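Local coordinates for protein citrate synthase (Mycobacterium tuberculosis, PDB 4TVM) that catalyses the condensation of oxaloacetate with acetyl-CoA and water to give citrate and CoA, a step of the Krebs cycle, at residues Pro133-Ser138 and Ala261-Leu266. Residues are numbered along the deposited sequence; the frame is centred on the assembly and turned at random.
Sequences PMPVLS and ALWGPL
Met134 and Trp263 meet in a Met-aromatic and CH-pi contact that joins the first turn of helix 133-147 to the end of helix 251-262 in the largely helical citrate synthase fold. The methionine lies over one face of the indole: its CG sits 3.3 Å from the centroid of the Trp263 five-membered ring and only 4° from the ring normal. SD of Met134 stands higher above that face, 4.8 Å from the same centroid. A bend at chi2 (59°) turns the thioether back along the tryptophan side chain, carrying CE to 3.9 Å from Trp263 CB. The two side chains slide past each other in opposite directions, with Met134 CB near Trp263 CE2 and NE1.

Apolar packing continues at the benzene end of the indole, where Pro135 CG and CD approach Trp263 CH2 obliquely, CG at 3.4 Å from CH2, and the two side chains cross at about a right angle. With CG anti to the backbone N (chi1 -162°), the Trp263 indole extends toward helix 133-147.

Backbone hydrogen bonding shapes the helix end: Trp263 is the centre of an inverse gamma turn, closed by Gly264 N to Leu262 O at 2.8 Å. Met134 also packs on Val385 of helix 383-403, and Trp263 touches Thr253 of the second subunit, which places the contact at the dimer interface. In helix 133-147, Ser138 OG donates to Pro135 O at 2.7 Å, from above the carbonyl plane.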
loop_
_atom_site.group_PDB
_atom_site.type_symbol
_atom_site.label_atom_id
_atom_site.label_comp_id
_atom_site.label_asym_id
_atom_site.label_seq_id
_atom_site.Cartn_x
_atom_site.Cartn_y
_atom_site.Cartn_z
ATOM N N PRO A 133 -16.623 -5.710 7.274
ATOM C CA PRO A 133 -16.642 -4.814 6.120
ATOM C C PRO A 133 -15.268 -4.392 5.629
ATOM O O PRO A 133 -15.075 -4.166 4.458
ATOM C CB PRO A 133 -17.407 -3.591 6.642
ATOM C CG PRO A 133 -18.194 -4.094 7.795
ATOM C CD PRO A 133 -17.263 -5.079 8.437
ATOM N N MET A 134 -14.306 -4.287 6.513
ATOM C CA MET A 134 -13.028 -3.807 6.089
ATOM C C MET A 134 -12.412 -4.654 4.983
ATOM O O MET A 134 -11.855 -4.116 4.054
ATOM C CB MET A 134 -12.111 -3.725 7.270
ATOM C CG MET A 134 -10.945 -2.839 6.989
ATOM S SD MET A 134 -11.497 -1.176 6.564
ATOM C CE MET A 134 -9.922 -0.622 5.913
ATOM N N PRO A 135 -12.493 -5.978 5.092
ATOM C CA PRO A 135 -11.996 -6.836 4.018
ATOM C C PRO A 135 -12.712 -6.666 2.689
ATOM O O PRO A 135 -12.087 -6.635 1.629
ATOM C CB PRO A 135 -12.256 -8.248 4.551
ATOM C CG PRO A 135 -12.224 -8.116 6.028
ATOM C CD PRO A 135 -12.531 -6.686 6.381
ATOM N N VAL A 136 -14.023 -6.580 2.763
ATOM C CA VAL A 136 -14.861 -6.487 1.601
ATOM C C VAL A 136 -14.558 -5.239 0.822
ATOM O O VAL A 136 -14.474 -5.271 -0.385
ATOM C CB VAL A 136 -16.348 -6.432 2.012
ATOM C CG1 VAL A 136 -17.233 -6.430 0.774
ATOM C CG2 VAL A 136 -16.701 -7.610 2.908
ATOM N N LEU A 137 -14.430 -4.131 1.529
ATOM C CA LEU A 137 -14.101 -2.830 0.937
ATOM C C LEU A 137 -12.719 -2.765 0.267
ATOM O O LEU A 137 -12.559 -2.154 -0.785
ATOM C CB LEU A 137 -14.194 -1.766 2.033
ATOM C CG LEU A 137 -13.434 -0.446 1.942
ATOM C CD1 LEU A 137 -14.222 0.553 1.154
ATOM C CD2 LEU A 137 -13.193 0.099 3.344
ATOM N N SER A 138 -11.692 -3.340 0.861
ATOM C CA SER A 138 -10.401 -3.345 0.147
ATOM C C SER A 138 -10.550 -4.201 -1.131
ATOM O O SER A 138 -10.026 -3.864 -2.204
ATOM C CB SER A 138 -9.321 -3.938 1.030
ATOM O OG SER A 138 -9.846 -5.113 1.644
ATOM N N ALA A 261 -3.124 0.324 4.328
ATOM C CA ALA A 261 -2.320 0.933 5.434
ATOM C C ALA A 261 -3.220 1.305 6.587
ATOM O O ALA A 261 -2.895 1.079 7.736
ATOM C CB ALA A 261 -1.553 2.159 4.978
ATOM N N LEU A 262 -4.385 1.829 6.256
ATOM C CA LEU A 262 -5.378 2.199 7.255
ATOM C C LEU A 262 -5.868 1.030 8.086
ATOM O O LEU A 262 -6.223 1.189 9.241
ATOM C CB LEU A 262 -6.569 2.882 6.575
ATOM C CG LEU A 262 -7.410 3.761 7.484
ATOM C CD1 LEU A 262 -6.671 5.043 7.807
ATOM C CD2 LEU A 262 -8.770 4.021 6.842
ATOM N N TRP A 263 -5.878 -0.155 7.509
ATOM C CA TRP A 263 -6.336 -1.322 8.235
ATOM C C TRP A 263 -5.377 -1.898 9.278
ATOM O O TRP A 263 -4.958 -3.037 9.191
ATOM C CB TRP A 263 -6.720 -2.400 7.255
ATOM C CG TRP A 263 -7.567 -3.412 7.898
ATOM C CD1 TRP A 263 -8.127 -3.369 9.166
ATOM C CD2 TRP A 263 -7.988 -4.630 7.312
ATOM N NE1 TRP A 263 -8.862 -4.513 9.383
ATOM C CE2 TRP A 263 -8.788 -5.303 8.262
ATOM C CE3 TRP A 263 -7.761 -5.229 6.070
ATOM C CZ2 TRP A 263 -9.352 -6.537 8.006
ATOM C CZ3 TRP A 263 -8.319 -6.458 5.820
ATOM C CH2 TRP A 263 -9.100 -7.102 6.779
ATOM N N GLY A 264 -5.058 -1.120 10.299
ATOM C CA GLY A 264 -4.178 -1.622 11.350
ATOM C C GLY A 264 -4.418 -0.781 12.572
ATOM O O GLY A 264 -4.796 0.383 12.427
ATOM N N PRO A 265 -4.255 -1.359 13.771
ATOM C CA PRO A 265 -4.746 -0.718 15.008
ATOM C C PRO A 265 -4.088 0.610 15.421
ATOM O O PRO A 265 -4.719 1.416 16.083
ATOM C CB PRO A 265 -4.480 -1.787 16.082
ATOM C CG PRO A 265 -4.445 -3.078 15.357
ATOM C CD PRO A 265 -3.869 -2.763 14.006
ATOM N N LEU A 266 -2.840 0.826 15.026
ATOM C CA LEU A 266 -2.109 2.009 15.374
ATOM C C LEU A 266 -2.566 3.225 14.623
ATOM O O LEU A 266 -2.284 4.354 15.055
ATOM C CB LEU A 266 -0.622 1.796 15.086
ATOM C CG LEU A 266 -0.020 0.685 15.937
ATOM C CD1 LEU A 266 1.501 0.789 15.883
ATOM C CD2 LEU A 266 -0.558 0.745 17.373
#